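Local coordinates for periplasmic binding protein/LacI transcriptional regulator (Brachyspira murdochii, PDB 4KQC), which probably binds a carbohydrate as the solute-binding protein of an ABC transporter, at residues A[129-134]-A[244-249]; A[207-212]-A[218-223]; A[225-228]-A[234-237]. All coordinates share one frame; numbering follows the deposited sequence.

Interaction 1 of 3, residues A[129-134]-A[244-249]; sequences KTRIAA and DLVVMG
A side-chain-to-backbone clamp joins R131, near the C-terminal end of helix 113-133, to D244, in the loop that leads into strand 246-250. R131 meets the carbonyl oxygen of D244 end-on, with both terminal nitrogens bonded to that one atom. R131 NH1 lies 3.0 Å from D244 O and R131 NH2 lies 3.1 Å from it. The oxygen sits in the guanidinium plane, but the two donors reach it differently. NH2 lies in the carbonyl plane, whereas NH1 stands above it. The side chain bends at chi3 (72°), which turns the guanidinium toward the loop. V246 CG2 comes within van der Waals contact of R131 NH2 (3.7 Å), oblique to the guanidinium. R131 NE is held as well, by a salt bridge to D241, so the guanidinium is fixed from two directions. A leucine in place of R131 would probably leave D244 O without these two donors and D241 without its charged mate. The D244 carboxylate turns elsewhere, to the backbone N of G237. At the start of the strand, V246 packs on M124 and L128 of helix 113-133, and its backbone pairs with strand 208-211, so the helix lies against the sheet here.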
loop_
_atom_site.group_PDB
_atom_site.type_symbol
_atom_site.label_atom_id
_atom_site.label_comp_id
_atom_site.label_asym_id
_atom_site.label_seq_id
_atom_site.Cartn_x
_atom_site.Cartn_y
_atom_site.Cartn_z
ATOM N N LYS A 129 -10.333 -22.328 -1.527
ATOM C CA LYS A 129 -10.725 -23.097 -2.718
ATOM C C LYS A 129 -11.624 -24.312 -2.434
ATOM O O LYS A 129 -12.595 -24.542 -3.182
ATOM C CB LYS A 129 -9.527 -23.446 -3.605
ATOM C CG LYS A 129 -8.608 -24.444 -3.001
ATOM C CD LYS A 129 -7.343 -24.455 -3.826
ATOM C CE LYS A 129 -6.443 -25.596 -3.417
ATOM N NZ LYS A 129 -5.556 -25.815 -4.589
ATOM N N THR A 130 -11.394 -25.031 -1.338
ATOM C CA THR A 130 -12.313 -26.144 -0.997
ATOM C C THR A 130 -13.687 -25.641 -0.573
ATOM O O THR A 130 -14.747 -26.145 -0.989
ATOM C CB THR A 130 -11.626 -26.989 0.096
ATOM O OG1 THR A 130 -10.407 -27.511 -0.468
ATOM C CG2 THR A 130 -12.491 -28.179 0.588
ATOM N N ARG A 131 -13.663 -24.561 0.225
ATOM C CA ARG A 131 -14.889 -23.898 0.674
ATOM C C ARG A 131 -15.752 -23.315 -0.444
ATOM O O ARG A 131 -16.996 -23.450 -0.444
ATOM C CB ARG A 131 -14.625 -22.924 1.824
ATOM C CG ARG A 131 -14.311 -23.663 3.111
ATOM C CD ARG A 131 -13.604 -22.722 4.079
ATOM N NE ARG A 131 -14.558 -21.739 4.606
ATOM C CZ ARG A 131 -14.278 -20.751 5.461
ATOM N NH1 ARG A 131 -15.261 -19.986 5.884
ATOM N NH2 ARG A 131 -13.020 -20.511 5.876
ATOM N N ILE A 132 -15.122 -22.717 -1.437
ATOM C CA ILE A 132 -15.825 -22.169 -2.588
ATOM C C ILE A 132 -16.506 -23.268 -3.405
ATOM O O ILE A 132 -17.584 -23.055 -3.905
ATOM C CB ILE A 132 -14.860 -21.372 -3.488
ATOM C CG1 ILE A 132 -14.463 -20.068 -2.788
ATOM C CG2 ILE A 132 -15.507 -21.048 -4.851
ATOM C CD1 ILE A 132 -13.198 -19.408 -3.353
ATOM N N ALA A 133 -15.862 -24.423 -3.528
ATOM C CA ALA A 133 -16.401 -25.518 -4.341
ATOM C C ALA A 133 -17.779 -26.003 -3.873
ATOM O O ALA A 133 -18.551 -26.515 -4.691
ATOM C CB ALA A 133 -15.422 -26.650 -4.339
ATOM N N ALA A 134 -18.082 -25.824 -2.587
ATOM C CA ALA A 134 -19.423 -26.030 -2.023
ATOM C C ALA A 134 -20.550 -25.119 -2.468
ATOM O O ALA A 134 -21.731 -25.429 -2.223
ATOM C CB ALA A 134 -19.373 -26.035 -0.503
ATOM N N ASP A 244 -15.162 -19.816 9.477
ATOM C CA ASP A 244 -14.517 -18.579 9.929
ATOM C C ASP A 244 -14.169 -17.684 8.744
ATOM O O ASP A 244 -13.799 -18.151 7.702
ATOM C CB ASP A 244 -13.242 -18.868 10.647
ATOM C CG ASP A 244 -13.437 -19.737 11.870
ATOM O OD1 ASP A 244 -14.581 -19.942 12.286
ATOM O OD2 ASP A 244 -12.413 -20.154 12.404
ATOM N N LEU A 245 -14.307 -16.377 8.947
ATOM C CA LEU A 245 -13.895 -15.434 7.930
ATOM C C LEU A 245 -12.397 -15.476 7.716
ATOM O O LEU A 245 -11.660 -15.572 8.698
ATOM C CB LEU A 245 -14.293 -14.003 8.321
ATOM C CG LEU A 245 -15.733 -13.687 8.250
ATOM C CD1 LEU A 245 -16.049 -12.378 8.917
ATOM C CD2 LEU A 245 -16.168 -13.528 6.795
ATOM N N VAL A 246 -11.997 -15.452 6.458
ATOM C CA VAL A 246 -10.592 -15.351 6.049
ATOM C C VAL A 246 -10.314 -13.928 5.628
ATOM O O VAL A 246 -10.795 -13.485 4.610
ATOM C CB VAL A 246 -10.225 -16.311 4.898
ATOM C CG1 VAL A 246 -8.749 -16.177 4.544
ATOM C CG2 VAL A 246 -10.572 -17.749 5.316
ATOM N N VAL A 247 -9.558 -13.244 6.460
ATOM C CA VAL A 247 -9.301 -11.824 6.273
ATOM C C VAL A 247 -7.797 -11.610 6.088
ATOM O O VAL A 247 -7.002 -12.140 6.863
ATOM C CB VAL A 247 -9.844 -11.021 7.465
ATOM C CG1 VAL A 247 -9.597 -9.525 7.273
ATOM C CG2 VAL A 247 -11.329 -11.323 7.720
HETATM N N MSE A 248 -7.410 -10.875 5.061
HETATM C CA MSE A 248 -5.983 -10.626 4.723
HETATM C C MSE A 248 -5.827 -9.151 4.416
HETATM O O MSE A 248 -6.696 -8.590 3.761
HETATM C CB MSE A 248 -5.529 -11.530 3.550
HETATM C CG MSE A 248 -5.600 -12.990 4.017
HETATM SE SE MSE A 248 -5.274 -14.099 2.444
HETATM C CE MSE A 248 -5.273 -15.755 3.489
ATOM N N GLY A 249 -4.660 -8.600 4.732
ATOM C CA GLY A 249 -4.409 -7.187 4.543
ATOM C C GLY A 249 -3.158 -6.809 3.795
ATOM O O GLY A 249 -2.542 -7.580 3.100
#

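Interaction 2 of 3, residues A[207-212]-A[218-223]; sequences LGIYLS and RGFLVV
F220 of helix 214-223 reaches across to strand 208-211 and packs against L211 and I209. The contact is wholly apolar. F220 gives up the largest area, L211 the next and I209 the least, and all three are buried. All three side chains leave the backbone toward the other segment.

F220 has CG anti to its own backbone N (chi1 165°), which extends the ring from the helix toward the strand. L211 meets the near end of this side chain. Its CD2 lies 3.7 Å from F220 CB and 4.2 Å from F220 CG, at the root of the ring. Its other methyl, CD1, comes to 4.1 Å from F220 CD2. The two side chains cross at about a right angle, and both leucine methyls touch the phenylalanine.

I209 takes a position farther out along the ring. Its terminal methyl CD1 lies 4.0 Å from F220 CE1. L211 CD1 thus meets the ortho carbon CD2 and I209 CD1 the meta carbon CE1, both obliquely. Both residues are on the same face of the strand, with Y210 between them turned to the other side, where it packs on helix 113-133.

This is the first half of a beta-alpha-beta unit formed by strand 208-211, helix 214-223 and strand 246-250. F220 also touches V247 of strand 246-250, V198 of helix 191-199 and the Y224 ring, so it packs between its own helix, the sheet and helix 191-199.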
loop_
_atom_site.group_PDB
_atom_site.type_symbol
_atom_site.label_atom_id
_atom_site.label_comp_id
_atom_site.label_asym_id
_atom_site.label_seq_id
_atom_site.Cartn_x
_atom_site.Cartn_y
_atom_site.Cartn_z
ATOM N N LEU A 207 -17.117 -15.080 2.488
ATOM C CA LEU A 207 -16.123 -16.044 2.988
ATOM C C LEU A 207 -14.824 -15.381 3.348
ATOM O O LEU A 207 -14.093 -15.861 4.230
ATOM C CB LEU A 207 -15.780 -17.140 1.946
ATOM C CG LEU A 207 -16.839 -18.115 1.495
ATOM C CD1 LEU A 207 -16.237 -19.106 0.464
ATOM C CD2 LEU A 207 -17.268 -18.821 2.757
ATOM N N GLY A 208 -14.499 -14.314 2.625
ATOM C CA GLY A 208 -13.174 -13.670 2.845
ATOM C C GLY A 208 -13.301 -12.193 2.619
ATOM O O GLY A 208 -14.212 -11.742 1.952
ATOM N N ILE A 209 -12.332 -11.473 3.158
ATOM C CA ILE A 209 -12.252 -10.046 3.021
ATOM C C ILE A 209 -10.819 -9.655 2.820
ATOM O O ILE A 209 -9.939 -10.038 3.628
ATOM C CB ILE A 209 -12.769 -9.377 4.281
ATOM C CG1 ILE A 209 -14.246 -9.783 4.574
ATOM C CG2 ILE A 209 -12.581 -7.879 4.128
ATOM C CD1 ILE A 209 -14.777 -9.268 5.926
ATOM N N TYR A 210 -10.554 -8.950 1.730
ATOM C CA TYR A 210 -9.194 -8.407 1.438
ATOM C C TYR A 210 -9.211 -6.889 1.780
ATOM O O TYR A 210 -10.035 -6.108 1.276
ATOM C CB TYR A 210 -8.841 -8.601 -0.031
ATOM C CG TYR A 210 -7.684 -7.765 -0.528
ATOM C CD1 TYR A 210 -6.506 -7.627 0.167
ATOM C CD2 TYR A 210 -7.751 -7.133 -1.747
ATOM C CE1 TYR A 210 -5.412 -6.925 -0.356
ATOM C CE2 TYR A 210 -6.712 -6.387 -2.221
ATOM C CZ TYR A 210 -5.552 -6.286 -1.561
ATOM O OH TYR A 210 -4.563 -5.532 -2.111
ATOM N N LEU A 211 -8.319 -6.509 2.695
ATOM C CA LEU A 211 -8.111 -5.158 3.179
ATOM C C LEU A 211 -6.929 -4.505 2.467
ATOM O O LEU A 211 -5.810 -4.938 2.666
ATOM C CB LEU A 211 -7.866 -5.267 4.698
ATOM C CG LEU A 211 -8.900 -6.006 5.552
ATOM C CD1 LEU A 211 -8.327 -6.306 6.926
ATOM C CD2 LEU A 211 -10.173 -5.195 5.590
ATOM N N SER A 212 -7.179 -3.587 1.530
ATOM C CA SER A 212 -6.137 -3.030 0.656
ATOM C C SER A 212 -5.142 -2.088 1.307
ATOM O O SER A 212 -4.150 -1.763 0.662
ATOM C CB SER A 212 -6.724 -2.434 -0.631
ATOM O OG SER A 212 -7.466 -1.272 -0.366
ATOM N N ARG A 218 -7.898 -0.934 9.958
ATOM C CA ARG A 218 -8.447 -0.257 11.168
ATOM C C ARG A 218 -9.961 -0.228 11.181
ATOM O O ARG A 218 -10.554 -0.492 12.194
ATOM C CB ARG A 218 -7.917 1.176 11.323
ATOM C CG ARG A 218 -6.518 1.344 11.848
ATOM C CD ARG A 218 -6.369 2.765 12.470
ATOM N NE ARG A 218 -6.753 3.837 11.546
ATOM C CZ ARG A 218 -6.052 4.231 10.472
ATOM N NH1 ARG A 218 -4.874 3.686 10.147
ATOM N NH2 ARG A 218 -6.515 5.221 9.720
ATOM N N GLY A 219 -10.603 0.149 10.075
ATOM C CA GLY A 219 -12.036 0.163 9.971
ATOM C C GLY A 219 -12.632 -1.183 10.177
ATOM O O GLY A 219 -13.653 -1.360 10.842
ATOM N N PHE A 220 -11.982 -2.214 9.604
ATOM C CA PHE A 220 -12.460 -3.568 9.828
ATOM C C PHE A 220 -12.437 -3.959 11.322
ATOM O O PHE A 220 -13.394 -4.627 11.800
ATOM C CB PHE A 220 -11.609 -4.525 8.987
ATOM C CG PHE A 220 -11.738 -5.963 9.364
ATOM C CD1 PHE A 220 -12.807 -6.735 8.917
ATOM C CD2 PHE A 220 -10.805 -6.540 10.216
ATOM C CE1 PHE A 220 -12.902 -8.073 9.281
ATOM C CE2 PHE A 220 -10.938 -7.883 10.595
ATOM C CZ PHE A 220 -11.986 -8.612 10.115
ATOM N N LEU A 221 -11.403 -3.489 12.027
ATOM C CA LEU A 221 -11.207 -3.809 13.423
ATOM C C LEU A 221 -12.103 -3.041 14.379
ATOM O O LEU A 221 -12.145 -3.358 15.559
ATOM C CB LEU A 221 -9.720 -3.662 13.769
ATOM C CG LEU A 221 -8.780 -4.690 13.127
ATOM C CD1 LEU A 221 -7.297 -4.286 13.177
ATOM C CD2 LEU A 221 -8.974 -6.069 13.686
ATOM N N VAL A 222 -12.817 -2.036 13.875
ATOM C CA VAL A 222 -13.941 -1.422 14.613
ATOM C C VAL A 222 -15.047 -2.433 14.793
ATOM O O VAL A 222 -15.723 -2.435 15.848
ATOM C CB VAL A 222 -14.459 -0.216 13.854
ATOM C CG1 VAL A 222 -15.820 0.229 14.422
ATOM C CG2 VAL A 222 -13.406 0.881 13.794
ATOM N N VAL A 223 -15.230 -3.310 13.790
ATOM C CA VAL A 223 -16.402 -4.205 13.737
ATOM C C VAL A 223 -16.084 -5.633 14.216
ATOM O O VAL A 223 -16.912 -6.282 14.913
ATOM C CB VAL A 223 -16.920 -4.282 12.284
ATOM C CG1 VAL A 223 -18.122 -5.173 12.136
ATOM C CG2 VAL A 223 -17.317 -2.894 11.835
#

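Interaction 3 of 3, residues A[225-228]-A[234-237]; sequences KSAE and TIVG
Two short loop segments, 225-228 and 234-237, are tied by one backbone bond, one side-chain bond, an apolar touch and a close van der Waals contact. S226 and T234 form a single beta bridge, with their CA atoms 4.4 Å apart. The backbone N of I235 donates to S226 O at 3.0 Å, with an N-H...O angle of 161°. S226 O also receives a CA-H...O contact from T234 CA at 3.3 Å.

The second bond is made by a side chain. T234 OG1 donates to E228 O at 2.8 Å, and it stands above the plane of that carbonyl. OG1 is anti to the T234 backbone N (chi1 -171°), which carries the hydroxyl over to segment 225-228. T234 OG1 also accepts from V236 N at 3.1 Å and closes an ST turn. It therefore works as donor across the contact and as acceptor within its own segment. Each segment has such a turn, for S226 OG accepts from E228 N at 2.9 Å. These turns anchor both hydroxyl oxygens to the backbone two residues on.

The apolar touch lies further along. A227 CB meets I235 CG1 at 3.9 Å, and I235 CD1 is also near. Separately, V236 CG2 makes a close van der Waals contact with the backbone of A227, 3.2 Å from A227 O, and is also near the carbonyl carbon of E228.

The whole forms a surface loop, closed by a single bridge between segments that run parallel, in the connection from helix 214-223 to strand 246-250. A backbone hydrogen bond between K225 and N233 continues the pairing on the helix side. On the other side I235 pairs with L245, just before strand 246-250, while its side chain packs on Y224.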
loop_
_atom_site.group_PDB
_atom_site.type_symbol
_atom_site.label_atom_id
_atom_site.label_comp_id
_atom_site.label_asym_id
_atom_site.label_seq_id
_atom_site.Cartn_x
_atom_site.Cartn_y
_atom_site.Cartn_z
ATOM N N LYS A 225 -13.486 -8.034 16.322
ATOM C CA LYS A 225 -12.630 -7.773 17.436
ATOM C C LYS A 225 -12.133 -9.019 18.114
ATOM O O LYS A 225 -11.347 -8.919 19.040
ATOM C CB LYS A 225 -13.379 -6.883 18.467
ATOM C CG LYS A 225 -13.721 -5.495 17.894
ATOM C CD LYS A 225 -14.095 -4.489 18.961
ATOM C CE LYS A 225 -15.581 -4.352 19.150
ATOM N NZ LYS A 225 -15.859 -3.127 19.984
ATOM N N SER A 226 -12.531 -10.188 17.626
ATOM C CA SER A 226 -12.121 -11.435 18.270
ATOM C C SER A 226 -11.991 -12.539 17.235
ATOM O O SER A 226 -12.642 -12.467 16.183
ATOM C CB SER A 226 -13.165 -11.826 19.307
ATOM O OG SER A 226 -12.865 -13.129 19.871
ATOM N N ALA A 227 -11.163 -13.540 17.556
ATOM C CA ALA A 227 -11.105 -14.792 16.791
ATOM C C ALA A 227 -11.333 -15.998 17.722
ATOM O O ALA A 227 -10.886 -17.130 17.437
ATOM C CB ALA A 227 -9.822 -14.938 16.016
ATOM N N GLU A 228 -12.128 -15.751 18.738
ATOM C CA GLU A 228 -12.631 -16.799 19.644
ATOM C C GLU A 228 -14.063 -17.222 19.398
ATOM O O GLU A 228 -14.960 -16.408 19.202
ATOM C CB GLU A 228 -12.457 -16.354 21.089
ATOM C CG GLU A 228 -12.918 -17.340 22.161
ATOM C CD GLU A 228 -12.186 -18.671 22.207
ATOM O OE1 GLU A 228 -11.081 -18.791 21.634
ATOM O OE2 GLU A 228 -12.716 -19.594 22.938
ATOM N N THR A 234 -16.905 -11.667 16.845
ATOM C CA THR A 234 -15.901 -12.635 16.392
ATOM C C THR A 234 -15.968 -12.993 14.897
ATOM O O THR A 234 -17.047 -13.010 14.273
ATOM C CB THR A 234 -16.012 -13.935 17.223
ATOM O OG1 THR A 234 -14.895 -14.791 16.918
ATOM C CG2 THR A 234 -17.343 -14.686 16.935
ATOM N N ILE A 235 -14.820 -13.310 14.340
ATOM C CA ILE A 235 -14.784 -13.887 12.968
ATOM C C ILE A 235 -15.204 -15.348 12.938
ATOM O O ILE A 235 -15.500 -15.886 11.861
ATOM C CB ILE A 235 -13.403 -13.715 12.258
ATOM C CG1 ILE A 235 -12.299 -14.434 13.007
ATOM C CG2 ILE A 235 -13.049 -12.252 12.128
ATOM C CD1 ILE A 235 -11.108 -14.877 12.175
ATOM N N VAL A 236 -15.295 -15.973 14.109
ATOM C CA VAL A 236 -15.511 -17.411 14.192
ATOM C C VAL A 236 -16.975 -17.712 13.932
ATOM O O VAL A 236 -17.852 -17.164 14.570
ATOM C CB VAL A 236 -15.047 -17.984 15.566
ATOM C CG1 VAL A 236 -15.341 -19.473 15.684
ATOM C CG2 VAL A 236 -13.574 -17.746 15.779
ATOM N N GLY A 237 -17.234 -18.547 12.942
ATOM C CA GLY A 237 -18.577 -18.924 12.584
ATOM C C GLY A 237 -19.344 -17.880 11.796
ATOM O O GLY A 237 -20.531 -18.076 11.542
#

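In the fold
All three interactions lie in one lobe, the one built on the mixed sheet that holds neighbouring strands 208-211 and 246-250. Along the chain, segment 129-134 comes first and 244-249 last, with interaction 2 and then interaction 3 between them. Interactions 1 and 2 have centres about 14 Å apart and are joined by probable hydrogen bonds of the strand pairing, M248 O to L211 N and V246 O to I209 N. The centre of interaction 3 lies about 12 Å from that of interaction 2 and about 15 Å from that of interaction 1. It meets interaction 1 through D244 and L245. All three thus join parts of one lobe of this two-lobed periplasmic binding protein fold.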